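Local coordinates for protein CAS6A (Thermus thermophilus, PDB 4C97) that probably cleaves CRISPR RNA precursors as a Cas6-family endoribonuclease in the antiviral defence of its bacterial host, at residues A[120-125]-A[238-243]; A[142-147]-A[200-205]; A[165-170]-A[208-213]; A[178-183]-A[194-199]. The protein carries 1 engineered substitution. One frame throughout, in Å; residues are numbered along the deposited sequence. Where two conformers were deposited one is given.

Contact 1: A[120-125]-A[238-243]. With SO4 (sulfate ion), chain D.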
loop_
_atom_site.group_PDB
_atom_site.type_symbol
_atom_site.label_atom_id
_atom_site.label_comp_id
_atom_site.label_asym_id
_atom_site.label_seq_id
_atom_site.Cartn_x
_atom_site.Cartn_y
_atom_site.Cartn_z
ATOM N N ARG A 120 18.706 -5.270 8.967
ATOM C CA ARG A 120 19.236 -5.426 7.614
ATOM C C ARG A 120 18.288 -6.175 6.699
ATOM O O ARG A 120 18.425 -6.106 5.483
ATOM C CB ARG A 120 20.567 -6.168 7.670
ATOM C CG ARG A 120 21.622 -5.412 8.411
ATOM C CD ARG A 120 22.946 -6.118 8.376
ATOM N NE ARG A 120 24.033 -5.143 8.421
ATOM C CZ ARG A 120 24.764 -4.851 9.490
ATOM N NH1 ARG A 120 24.562 -5.462 10.653
ATOM N NH2 ARG A 120 25.721 -3.940 9.385
ATOM N N ASP A 121 17.319 -6.869 7.286
ATOM C CA ASP A 121 16.374 -7.685 6.532
ATOM C C ASP A 121 14.995 -7.047 6.474
ATOM O O ASP A 121 14.534 -6.421 7.440
ATOM C CB ASP A 121 16.205 -9.061 7.163
ATOM C CG ASP A 121 17.472 -9.879 7.149
ATOM O OD1 ASP A 121 18.266 -9.746 6.197
ATOM O OD2 ASP A 121 17.657 -10.654 8.113
ATOM N N LEU A 122 14.333 -7.185 5.334
ATOM C CA LEU A 122 12.944 -6.760 5.211
ATOM C C LEU A 122 12.180 -7.789 4.395
ATOM O O LEU A 122 12.463 -8.004 3.205
ATOM C CB LEU A 122 12.835 -5.370 4.575
ATOM C CG LEU A 122 11.391 -4.899 4.292
ATOM C CD1 LEU A 122 10.594 -4.746 5.578
ATOM C CD2 LEU A 122 11.396 -3.644 3.476
ATOM N N ALA A 123 11.240 -8.460 5.051
ATOM C CA ALA A 123 10.389 -9.432 4.378
ATOM C C ALA A 123 9.094 -8.746 4.007
ATOM O O ALA A 123 8.387 -8.265 4.879
ATOM C CB ALA A 123 10.105 -10.608 5.281
ATOM N N LEU A 124 8.807 -8.693 2.717
ATOM C CA LEU A 124 7.558 -8.131 2.240
ATOM C C LEU A 124 6.696 -9.200 1.630
ATOM O O LEU A 124 7.174 -10.081 0.905
ATOM C CB LEU A 124 7.792 -7.043 1.193
ATOM C CG LEU A 124 8.402 -5.747 1.680
ATOM C CD1 LEU A 124 8.606 -4.816 0.504
ATOM C CD2 LEU A 124 7.497 -5.100 2.736
ATOM N N ARG A 125 5.411 -9.106 1.937
ATOM C CA ARG A 125 4.407 -9.909 1.267
ATOM C C ARG A 125 3.634 -9.020 0.316
ATOM O O ARG A 125 3.083 -7.975 0.699
ATOM C CB ARG A 125 3.444 -10.609 2.228
ATOM C CG ARG A 125 2.465 -11.518 1.472
ATOM C CD ARG A 125 1.713 -12.488 2.349
ATOM N NE ARG A 125 0.527 -11.877 2.941
ATOM C CZ ARG A 125 -0.649 -11.758 2.328
ATOM N NH1 ARG A 125 -0.825 -12.205 1.091
ATOM N NH2 ARG A 125 -1.658 -11.188 2.962
ATOM N N ALA A 238 0.661 -4.492 -0.074
ATOM C CA ALA A 238 1.808 -5.174 0.497
ATOM C C ALA A 238 1.917 -4.891 1.964
ATOM O O ALA A 238 1.399 -3.895 2.444
ATOM C CB ALA A 238 3.076 -4.734 -0.193
ATOM N N ARG A 239 2.604 -5.783 2.659
ATOM C CA ARG A 239 2.938 -5.535 4.055
ATOM C C ARG A 239 4.232 -6.218 4.461
ATOM O O ARG A 239 4.629 -7.227 3.884
ATOM C CB ARG A 239 1.815 -6.006 4.970
ATOM C CG ARG A 239 1.649 -7.505 5.064
ATOM C CD ARG A 239 0.426 -7.894 5.907
ATOM N NE ARG A 239 0.452 -7.238 7.208
ATOM C CZ ARG A 239 -0.613 -7.017 7.974
ATOM N NH1 ARG A 239 -1.822 -7.388 7.572
ATOM N NH2 ARG A 239 -0.464 -6.407 9.138
ATOM N N ALA A 240 4.875 -5.678 5.494
ATOM C CA ALA A 240 6.050 -6.319 6.045
ATOM C C ALA A 240 5.667 -7.468 6.961
ATOM O O ALA A 240 4.655 -7.405 7.659
ATOM C CB ALA A 240 6.919 -5.316 6.799
ATOM N N GLU A 241 6.504 -8.507 6.951
ATOM C CA GLU A 241 6.308 -9.713 7.756
ATOM C C GLU A 241 7.569 -9.990 8.531
ATOM O O GLU A 241 8.571 -9.303 8.367
ATOM C CB GLU A 241 6.081 -10.946 6.868
ATOM C CG GLU A 241 4.868 -10.929 5.986
ATOM C CD GLU A 241 4.644 -12.264 5.285
ATOM O OE1 GLU A 241 5.629 -12.891 4.837
ATOM O OE2 GLU A 241 3.477 -12.691 5.188
ATOM N N SER A 242 7.528 -11.048 9.332
ATOM C CA SER A 242 8.715 -11.531 10.033
ATOM C C SER A 242 9.698 -12.160 9.049
ATOM O O SER A 242 9.341 -13.061 8.282
ATOM C CB SER A 242 8.309 -12.557 11.080
ATOM O OG SER A 242 7.353 -11.997 11.962
ATOM N N ALA A 243 10.933 -11.663 9.064
ATOM C CA ALA A 243 11.987 -12.176 8.198
ATOM C C ALA A 243 12.347 -13.604 8.585
ATOM O O ALA A 243 12.262 -13.978 9.761
ATOM C CB ALA A 243 13.214 -11.284 8.282
ATOM O OXT ALA A 243 12.735 -14.402 7.726
HETATM S S SO4 D . -5.189 -11.231 1.652
HETATM O O1 SO4 D . -4.496 -10.238 2.460
HETATM O O2 SO4 D . -4.178 -12.004 0.927
HETATM O O3 SO4 D . -5.948 -12.121 2.521
HETATM O O4 SO4 D . -6.102 -10.659 0.669
HETATM O O HOH W 1 10.766 -7.976 7.852
HETATM O O HOH W 2 1.614 -11.293 5.989
#
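R125 and R239 face each other as an antiparallel hydrogen-bonded pair, and their backbones bond to each other in both directions. R125 N reaches R239 O at 2.8 Å, almost straight at 177°, and R239 N returns the bond to R125 O at 3.0 Å. Further along, E241 N still donates to A123 O at 2.8 Å. A water accepts from A123 N and donates to E241 O, joining the two backbones there.

Among the charged groups, R125 in the conformer described has CG anti to the backbone N (chi1 -176°) and bends at chi3, laying its methylenes against the carboxylate of E241; CD comes within 3.3 Å of OE2. The ion pair from R125 NE to OE2 is long, 3.8 Å, and a water lying in the guanidinium plane bridges the same two atoms. E241 has a stronger partner, R199, through OE1. Beyond, R125 NH2 in this conformer donates to O1 of a sulfate at 3.0 Å; W104 and R237 also bind this ion, which probably came from the crystallisation liquor.

On the apolar side, A240 CB meets L122 CD1 at 3.9 Å while L124 CD2 packs against the A240 CA; on the other face of the sheet A123 CB packs against A243.

In the ferredoxin-like fold of the C-terminal half, 238-241 is an outermost strand beside 121-127, which is bonded on its other flank to strand 199-203. L122 packs on helix 209-225 through L215.

Contact 2: A[142-147]-A[200-205]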
loop_
_atom_site.group_PDB
_atom_site.type_symbol
_atom_site.label_atom_id
_atom_site.label_comp_id
_atom_site.label_asym_id
_atom_site.label_seq_id
_atom_site.Cartn_x
_atom_site.Cartn_y
_atom_site.Cartn_z
ATOM N N PRO A 142 9.870 -7.845 -8.671
ATOM C CA PRO A 142 10.054 -7.001 -7.481
ATOM C C PRO A 142 11.525 -6.794 -7.085
ATOM O O PRO A 142 11.973 -7.159 -5.985
ATOM C CB PRO A 142 9.235 -7.732 -6.429
ATOM C CG PRO A 142 9.361 -9.169 -6.800
ATOM C CD PRO A 142 9.410 -9.200 -8.318
ATOM N N GLU A 143 12.263 -6.166 -7.987
ATOM C CA GLU A 143 13.668 -5.863 -7.776
ATOM C C GLU A 143 13.801 -4.930 -6.576
ATOM O O GLU A 143 12.978 -4.020 -6.420
ATOM C CB GLU A 143 14.272 -5.156 -8.987
ATOM C CG GLU A 143 14.207 -5.934 -10.289
ATOM C CD GLU A 143 14.843 -5.186 -11.461
ATOM O OE1 GLU A 143 15.326 -4.052 -11.278
ATOM O OE2 GLU A 143 14.847 -5.720 -12.588
ATOM N N PRO A 144 14.857 -5.112 -5.761
ATOM C CA PRO A 144 15.033 -4.168 -4.642
ATOM C C PRO A 144 14.955 -2.684 -5.051
ATOM O O PRO A 144 14.274 -1.890 -4.386
ATOM C CB PRO A 144 16.427 -4.506 -4.101
ATOM C CG PRO A 144 16.640 -5.967 -4.472
ATOM C CD PRO A 144 15.879 -6.187 -5.762
ATOM N N ARG A 145 15.646 -2.288 -6.119
ATOM C CA ARG A 145 15.689 -0.860 -6.441
ATOM C C ARG A 145 14.290 -0.316 -6.798
ATOM O O ARG A 145 13.929 0.829 -6.458
ATOM C CB ARG A 145 16.685 -0.593 -7.561
ATOM C CG ARG A 145 16.306 -1.265 -8.830
ATOM C CD ARG A 145 17.380 -1.139 -9.882
ATOM N NE ARG A 145 16.858 -1.692 -11.130
ATOM C CZ ARG A 145 16.157 -1.006 -12.035
ATOM N NH1 ARG A 145 15.898 0.293 -11.877
ATOM N NH2 ARG A 145 15.715 -1.629 -13.115
ATOM N N LEU A 146 13.485 -1.160 -7.433
ATOM C CA LEU A 146 12.143 -0.750 -7.843
ATOM C C LEU A 146 11.191 -0.614 -6.639
ATOM O O LEU A 146 10.482 0.406 -6.500
ATOM C CB LEU A 146 11.569 -1.727 -8.860
ATOM C CG LEU A 146 12.280 -1.741 -10.212
ATOM C CD1 LEU A 146 11.703 -2.769 -11.134
ATOM C CD2 LEU A 146 12.239 -0.361 -10.888
ATOM N N VAL A 147 11.155 -1.667 -5.824
ATOM C CA VAL A 147 10.313 -1.721 -4.640
ATOM C C VAL A 147 10.671 -0.590 -3.681
ATOM O O VAL A 147 9.783 0.230 -3.238
ATOM C CB VAL A 147 10.472 -3.112 -3.934
ATOM C CG1 VAL A 147 9.811 -3.126 -2.547
ATOM C CG2 VAL A 147 9.905 -4.193 -4.805
ATOM N N VAL A 200 8.999 -11.728 -0.719
ATOM C CA VAL A 200 10.414 -11.507 -1.001
ATOM C C VAL A 200 11.097 -11.035 0.283
ATOM O O VAL A 200 10.561 -10.191 0.990
ATOM C CB VAL A 200 10.611 -10.453 -2.112
ATOM C CG1 VAL A 200 12.092 -10.319 -2.422
ATOM C CG2 VAL A 200 9.842 -10.836 -3.378
ATOM N N VAL A 201 12.275 -11.595 0.580
ATOM C CA VAL A 201 13.077 -11.080 1.684
ATOM C C VAL A 201 14.288 -10.333 1.117
ATOM O O VAL A 201 15.137 -10.910 0.450
ATOM C CB VAL A 201 13.513 -12.192 2.636
ATOM C CG1 VAL A 201 14.260 -11.595 3.823
ATOM C CG2 VAL A 201 12.305 -12.997 3.114
ATOM N N TYR A 202 14.323 -9.041 1.411
ATOM C CA TYR A 202 15.394 -8.121 1.040
ATOM C C TYR A 202 16.409 -8.048 2.152
ATOM O O TYR A 202 16.072 -8.195 3.330
ATOM C CB TYR A 202 14.825 -6.718 0.757
ATOM C CG TYR A 202 13.811 -6.774 -0.360
ATOM C CD1 TYR A 202 14.217 -6.747 -1.687
ATOM C CD2 TYR A 202 12.459 -6.912 -0.085
ATOM C CE1 TYR A 202 13.302 -6.840 -2.710
ATOM C CE2 TYR A 202 11.525 -6.999 -1.102
ATOM C CZ TYR A 202 11.963 -6.967 -2.417
ATOM O OH TYR A 202 11.077 -7.088 -3.447
ATOM N N HIS A 203 17.663 -7.837 1.773
ATOM C CA HIS A 203 18.731 -7.785 2.740
ATOM C C HIS A 203 19.731 -6.737 2.304
ATOM O O HIS A 203 20.165 -6.742 1.144
ATOM C CB HIS A 203 19.407 -9.133 2.828
ATOM C CG HIS A 203 20.645 -9.112 3.652
ATOM N ND1 HIS A 203 20.612 -8.980 5.020
ATOM C CD2 HIS A 203 21.949 -9.190 3.308
ATOM C CE1 HIS A 203 21.848 -8.985 5.490
ATOM N NE2 HIS A 203 22.679 -9.107 4.467
ATOM N N LEU A 204 20.096 -5.856 3.228
ATOM C CA LEU A 204 21.068 -4.801 2.969
ATOM C C LEU A 204 22.383 -5.107 3.683
ATOM O O LEU A 204 22.498 -4.931 4.909
ATOM C CB LEU A 204 20.521 -3.448 3.439
ATOM C CG LEU A 204 21.456 -2.252 3.259
ATOM C CD1 LEU A 204 22.025 -2.180 1.858
ATOM C CD2 LEU A 204 20.744 -0.950 3.610
ATOM N N PRO A 205 23.386 -5.578 2.926
ATOM C CA PRO A 205 24.672 -5.904 3.539
ATOM C C PRO A 205 25.299 -4.684 4.167
ATOM O O PRO A 205 25.258 -3.594 3.585
ATOM C CB PRO A 205 25.525 -6.372 2.350
ATOM C CG PRO A 205 24.544 -6.770 1.314
ATOM C CD PRO A 205 23.368 -5.868 1.485
#
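Y202 leaves its strand with CG anti to the carbonyl carbon (chi1 -59°), and chi2 near -83° turns the ring so that its hydroxyl arrives at the carbonyl of P142. There OH donates to P142 O at 2.7 Å, approaching from a position tilted 28° from the carbonyl plane, while the oxygen itself lies at the edge of the ring. This bond satisfies the phenol in buried surroundings. V147 presses on the same hydroxyl from the helix: its CG2, the methyl lying beside the backbone N, comes within 3.4 Å of Y202 OH.

The tyrosine thereby links the two characteristic layers of a ferredoxin-like domain, the antiparallel sheet through strand 199-203 and the helices packed on it through the first turn of helix 144-158. E143 holds the N-cap position of that helix, and V147 N bonds to E143 O, the first-turn bond that sets V147 one turn on from E143. P144 begins the helix and meets the tyrosine along one side, CG lying in the ring plane 3.8 Å from Y202 CD1.

Two strand positions earlier, V200 contributes on the same side of the sheet. Its CG1 lies over one face of the Y202 ring, offset toward the rim, and its CG2 meets P142 CG at 3.8 Å. F126 of strand 121-127 also touches both V200 and Y202, and L124 of that strand packs on V147.

Contact 3: A[165-170]-A[208-213]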
loop_
_atom_site.group_PDB
_atom_site.type_symbol
_atom_site.label_atom_id
_atom_site.label_comp_id
_atom_site.label_asym_id
_atom_site.label_seq_id
_atom_site.Cartn_x
_atom_site.Cartn_y
_atom_site.Cartn_z
ATOM N N GLU A 165 21.323 11.306 0.929
ATOM C CA GLU A 165 21.571 10.716 -0.384
ATOM C C GLU A 165 22.327 9.387 -0.298
ATOM O O GLU A 165 22.021 8.444 -1.021
ATOM C CB GLU A 165 22.300 11.733 -1.280
ATOM C CG GLU A 165 22.303 11.359 -2.758
ATOM C CD GLU A 165 20.935 11.431 -3.395
ATOM O OE1 GLU A 165 20.063 12.124 -2.848
ATOM O OE2 GLU A 165 20.719 10.790 -4.455
ATOM N N GLY A 166 23.308 9.306 0.599
ATOM C CA GLY A 166 24.035 8.064 0.814
ATOM C C GLY A 166 23.174 6.910 1.320
ATOM O O GLY A 166 23.450 5.736 1.003
ATOM N N VAL A 167 22.160 7.234 2.139
ATOM C CA VAL A 167 21.196 6.230 2.620
ATOM C C VAL A 167 20.350 5.719 1.462
ATOM O O VAL A 167 20.172 4.512 1.275
ATOM C CB VAL A 167 20.277 6.791 3.749
ATOM C CG1 VAL A 167 19.139 5.815 4.078
ATOM C CG2 VAL A 167 21.102 7.090 4.971
ATOM N N ARG A 168 19.847 6.652 0.660
ATOM C CA ARG A 168 19.147 6.301 -0.574
ATOM C C ARG A 168 20.013 5.396 -1.440
ATOM O O ARG A 168 19.557 4.355 -1.933
ATOM C CB ARG A 168 18.760 7.572 -1.344
ATOM C CG ARG A 168 18.268 7.333 -2.761
ATOM C CD ARG A 168 17.852 8.633 -3.460
ATOM N NE ARG A 168 16.534 9.100 -3.028
ATOM C CZ ARG A 168 15.397 8.900 -3.699
ATOM N NH1 ARG A 168 15.386 8.275 -4.877
ATOM N NH2 ARG A 168 14.264 9.366 -3.208
ATOM N N GLU A 169 21.274 5.779 -1.621
ATOM C CA GLU A 169 22.162 5.023 -2.491
ATOM C C GLU A 169 22.329 3.597 -1.969
ATOM O O GLU A 169 22.272 2.624 -2.738
ATOM C CB GLU A 169 23.527 5.730 -2.607
ATOM C CG GLU A 169 24.389 5.245 -3.759
ATOM C CD GLU A 169 25.157 3.971 -3.448
ATOM O OE1 GLU A 169 25.337 3.626 -2.258
ATOM O OE2 GLU A 169 25.593 3.307 -4.414
ATOM N N ALA A 170 22.547 3.473 -0.661
ATOM C CA ALA A 170 22.627 2.136 -0.067
ATOM C C ALA A 170 21.344 1.334 -0.277
ATOM O O ALA A 170 21.383 0.172 -0.685
ATOM C CB ALA A 170 22.928 2.241 1.392
ATOM N N THR A 208 24.393 0.510 7.867
ATOM C CA THR A 208 24.559 1.319 9.067
ATOM C C THR A 208 23.265 1.265 9.869
ATOM O O THR A 208 22.232 0.838 9.349
ATOM C CB THR A 208 24.837 2.761 8.722
ATOM O OG1 THR A 208 23.679 3.321 8.104
ATOM C CG2 THR A 208 26.025 2.882 7.779
ATOM N N GLU A 209 23.294 1.708 11.121
ATOM C CA GLU A 209 22.064 1.755 11.920
ATOM C C GLU A 209 21.014 2.617 11.219
ATOM O O GLU A 209 19.864 2.216 11.101
ATOM C CB GLU A 209 22.313 2.303 13.330
ATOM C CG GLU A 209 21.018 2.311 14.205
ATOM C CD GLU A 209 21.236 2.755 15.646
ATOM O OE1 GLU A 209 22.386 3.058 16.028
ATOM O OE2 GLU A 209 20.244 2.804 16.408
ATOM N N GLU A 210 21.422 3.784 10.731
ATOM C CA GLU A 210 20.513 4.699 10.051
ATOM C C GLU A 210 19.866 4.038 8.815
ATOM O O GLU A 210 18.647 4.104 8.586
ATOM C CB GLU A 210 21.262 5.972 9.654
ATOM C CG GLU A 210 20.408 6.996 8.944
ATOM C CD GLU A 210 21.179 8.248 8.535
ATOM O OE1 GLU A 210 22.385 8.134 8.239
ATOM O OE2 GLU A 210 20.563 9.345 8.506
ATOM N N GLU A 211 20.697 3.382 8.018
ATOM C CA GLU A 211 20.201 2.679 6.833
ATOM C C GLU A 211 19.198 1.574 7.173
ATOM O O GLU A 211 18.165 1.414 6.501
ATOM C CB GLU A 211 21.380 2.097 6.058
ATOM C CG GLU A 211 22.210 3.171 5.314
ATOM C CD GLU A 211 23.568 2.672 4.834
ATOM O OE1 GLU A 211 23.872 1.475 5.028
ATOM O OE2 GLU A 211 24.338 3.488 4.269
ATOM N N ALA A 212 19.526 0.790 8.203
ATOM C CA ALA A 212 18.659 -0.305 8.634
ATOM C C ALA A 212 17.335 0.244 9.202
ATOM O O ALA A 212 16.257 -0.341 9.018
ATOM C CB ALA A 212 19.399 -1.174 9.677
ATOM N N LEU A 213 17.417 1.383 9.886
ATOM C CA LEU A 213 16.190 2.039 10.335
ATOM C C LEU A 213 15.293 2.493 9.163
ATOM O O LEU A 213 14.070 2.248 9.164
ATOM C CB LEU A 213 16.492 3.223 11.237
ATOM C CG LEU A 213 15.259 3.707 11.967
ATOM C CD1 LEU A 213 14.778 2.671 12.974
ATOM C CD2 LEU A 213 15.542 5.052 12.641
#
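E211 sets its carboxylate against A170, with OE2 3.4 Å from the alanine CB, and its CG reaches the V167 methyl CG2 at 4.1 Å. That same methyl also meets E210, whose extended chain crosses V167 at roughly a right angle and brings OE1 to 3.7 Å. The first shell is therefore made of small aliphatic groups from helix 165-174 touching the stems and heads of two glutamates from helix 209-225. The segments' axes approach to 9.8 Å at 63°, and V167 and E211 have the closest CA atoms across the segments, 5.6 Å apart.

What positions E211 is the start of its own helix. T208 stands at the N-cap, and the two residues form a capping box: E211 N donates to T208 OG1 at 3.0 Å, while T208 N donates to E211 OE1, also at 3.0 Å. With CG anti to the carbonyl carbon (chi1 -73°), the glutamate turns back over the first turn, and T208 N meets OE1 from above the carboxylate plane. R174, farther along helix 165-174, adds a salt bridge to OE1. L204 packs beside E211, and P164 lies against E210.

The chemistry is that of a buried acid whose OE1 is gripped by a backbone N-H and an arginine, while OE2 packs against A170. These two donors, together with the helix N-terminus, would be expected to favour a negative charge on E211.

Contact 4: A[178-183]-A[194-199]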
loop_
_atom_site.group_PDB
_atom_site.type_symbol
_atom_site.label_atom_id
_atom_site.label_comp_id
_atom_site.label_asym_id
_atom_site.label_seq_id
_atom_site.Cartn_x
_atom_site.Cartn_y
_atom_site.Cartn_z
ATOM N N ARG A 178 17.476 -12.034 -0.481
ATOM C CA ARG A 178 17.831 -13.273 0.193
ATOM C C ARG A 178 16.932 -14.431 -0.251
ATOM O O ARG A 178 17.403 -15.541 -0.443
ATOM C CB ARG A 178 17.761 -13.119 1.720
ATOM C CG ARG A 178 17.874 -14.433 2.471
ATOM C CD ARG A 178 17.560 -14.229 3.928
ATOM N NE ARG A 178 18.625 -13.475 4.570
ATOM C CZ ARG A 178 18.521 -12.914 5.766
ATOM N NH1 ARG A 178 17.387 -13.013 6.451
ATOM N NH2 ARG A 178 19.548 -12.255 6.276
ATOM N N SER A 179 15.633 -14.188 -0.378
ATOM C CA SER A 179 14.725 -15.207 -0.872
ATOM C C SER A 179 13.550 -14.596 -1.616
ATOM O O SER A 179 13.170 -13.436 -1.391
ATOM C CB SER A 179 14.204 -16.091 0.253
ATOM O OG SER A 179 13.510 -15.320 1.198
ATOM N N LEU A 180 12.971 -15.403 -2.495
ATOM C CA LEU A 180 11.784 -14.992 -3.240
ATOM C C LEU A 180 10.927 -16.195 -3.509
ATOM O O LEU A 180 11.438 -17.264 -3.838
ATOM C CB LEU A 180 12.174 -14.319 -4.551
ATOM C CG LEU A 180 11.111 -13.932 -5.575
ATOM C CD1 LEU A 180 11.608 -12.727 -6.366
ATOM C CD2 LEU A 180 10.743 -15.078 -6.528
ATOM N N GLU A 181 9.618 -16.024 -3.368
ATOM C CA GLU A 181 8.687 -17.073 -3.729
ATOM C C GLU A 181 7.399 -16.451 -4.176
ATOM O O GLU A 181 6.770 -15.707 -3.429
ATOM C CB GLU A 181 8.434 -18.040 -2.576
ATOM C CG GLU A 181 7.489 -19.138 -2.969
ATOM C CD GLU A 181 7.395 -20.269 -1.964
ATOM O OE1 GLU A 181 7.627 -20.032 -0.765
ATOM O OE2 GLU A 181 7.074 -21.396 -2.394
ATOM N N GLY A 182 6.981 -16.772 -5.388
ATOM C CA GLY A 182 5.733 -16.211 -5.859
ATOM C C GLY A 182 5.493 -16.427 -7.322
ATOM O O GLY A 182 6.133 -17.284 -7.952
ATOM N N ARG A 183 4.569 -15.648 -7.853
ATOM C CA ARG A 183 4.187 -15.795 -9.263
ATOM C C ARG A 183 3.535 -14.515 -9.734
ATOM O O ARG A 183 3.106 -13.698 -8.918
ATOM C CB ARG A 183 3.226 -16.966 -9.450
ATOM C CG ARG A 183 1.879 -16.741 -8.837
ATOM C CD ARG A 183 0.865 -17.838 -9.080
ATOM N NE ARG A 183 -0.362 -17.536 -8.330
ATOM C CZ ARG A 183 -1.441 -18.312 -8.278
ATOM N NH1 ARG A 183 -1.477 -19.464 -8.930
ATOM N NH2 ARG A 183 -2.485 -17.926 -7.558
ATOM N N ALA A 194 1.198 -8.012 -16.118
ATOM C CA ALA A 194 1.036 -8.890 -14.969
ATOM C C ALA A 194 1.713 -8.248 -13.772
ATOM O O ALA A 194 2.480 -7.287 -13.916
ATOM C CB ALA A 194 1.624 -10.262 -15.236
ATOM N N GLY A 195 1.377 -8.737 -12.582
ATOM C CA GLY A 195 2.022 -8.283 -11.374
ATOM C C GLY A 195 2.380 -9.426 -10.451
ATOM O O GLY A 195 1.709 -10.454 -10.414
ATOM N N PHE A 196 3.471 -9.243 -9.714
ATOM C CA PHE A 196 3.940 -10.244 -8.762
ATOM C C PHE A 196 3.085 -10.313 -7.507
ATOM O O PHE A 196 2.689 -9.284 -6.958
ATOM C CB PHE A 196 5.363 -9.913 -8.338
ATOM C CG PHE A 196 5.988 -10.955 -7.441
ATOM C CD1 PHE A 196 6.553 -12.086 -7.986
ATOM C CD2 PHE A 196 6.032 -10.787 -6.063
ATOM C CE1 PHE A 196 7.126 -13.039 -7.173
ATOM C CE2 PHE A 196 6.615 -11.743 -5.253
ATOM C CZ PHE A 196 7.161 -12.850 -5.797
ATOM N N VAL A 197 2.839 -11.542 -7.062
ATOM C CA VAL A 197 2.228 -11.841 -5.775
ATOM C C VAL A 197 3.075 -12.898 -5.098
ATOM O O VAL A 197 3.486 -13.887 -5.747
ATOM C CB VAL A 197 0.783 -12.355 -5.947
ATOM C CG1 VAL A 197 0.182 -12.810 -4.642
ATOM C CG2 VAL A 197 -0.094 -11.252 -6.537
ATOM N N GLY A 198 3.313 -12.723 -3.794
ATOM C CA GLY A 198 4.197 -13.642 -3.094
ATOM C C GLY A 198 5.022 -12.958 -2.021
ATOM O O GLY A 198 4.621 -11.939 -1.499
ATOM N N ARG A 199 6.169 -13.544 -1.694
ATOM C CA ARG A 199 6.982 -13.049 -0.598
ATOM C C ARG A 199 8.416 -12.876 -1.056
ATOM O O ARG A 199 8.983 -13.776 -1.700
ATOM C CB ARG A 199 6.931 -14.043 0.562
ATOM C CG ARG A 199 7.753 -13.679 1.767
ATOM C CD ARG A 199 7.500 -14.720 2.860
ATOM N NE ARG A 199 8.062 -14.360 4.156
ATOM C CZ ARG A 199 9.323 -14.566 4.500
ATOM N NH1 ARG A 199 10.158 -15.116 3.634
ATOM N NH2 ARG A 199 9.751 -14.217 5.707
HETATM O O HOH W 3 10.692 -15.548 0.269
#
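E181 with R199 and R183 with V197 make two successive antiparallel hydrogen-bonded pairs, R199 N to E181 O at 2.8 Å and R183 N to V197 O at 3.0 Å, each bond returned, and between them G182 faces G198 as a non-hydrogen-bonded pair. The G182 and G198 CA atoms are 4.1 Å apart, an approach eased by the lack of side chains here; both have extended backbones of a kind rarely adopted outside glycine, G182 with phi 169°.

F196 occupies the space beside G182. Its ring swings out anti to the backbone N (chi1 -175°) and reaches across to the other strand, placing CZ 3.7 Å from G182 CA and as far from E181 O. L180 comes toward it from the opposite direction, CG to F196 CZ 4.1 Å. Elsewhere a water joins S179 to R199: it lies 3.0 Å from S179 OG, donates to R199 O, and receives a weak bond from R199 NH1. The guanidinium of R199 is otherwise engaged by E241 and S242, its extended chain carrying it toward the C-terminal strand.

The hairpin formed by strands 176-186 and 194-197 ends in a corner at G198, after which the chain continues into strand 199-203 and stays beside the same partner. A classic beta bulge, R178 and S179 both facing V201, lies at the start of the 178-183 segment. Strand 194-197 is an outermost strand of this five-stranded sheet; F196 and G198 make further backbone bonds to T130 and F126.

Contacts 1, 2 and 4 share the C-terminal antiparallel sheet, ordered 194-197, 176-186, 199-203, 121-127, 238-241, with their centres about 10 to 12 Å apart. Contact 1 closes the longest chain loop and encloses the others; contacts 2 and 3 interleave, and contact 4 is nested in all three. D121 joins three contacts, bonding to H203 of contact 2 and R178 of contact 4. Contact 3 belongs to the helices, its centre about 14 Å from that of contact 2, which it touches through L204, and 25 Å from that of contact 4. Together they tie local and sequence-distant strands and helices into one ferredoxin-like unit, consistent with the RAMP architecture of Cas6 proteins.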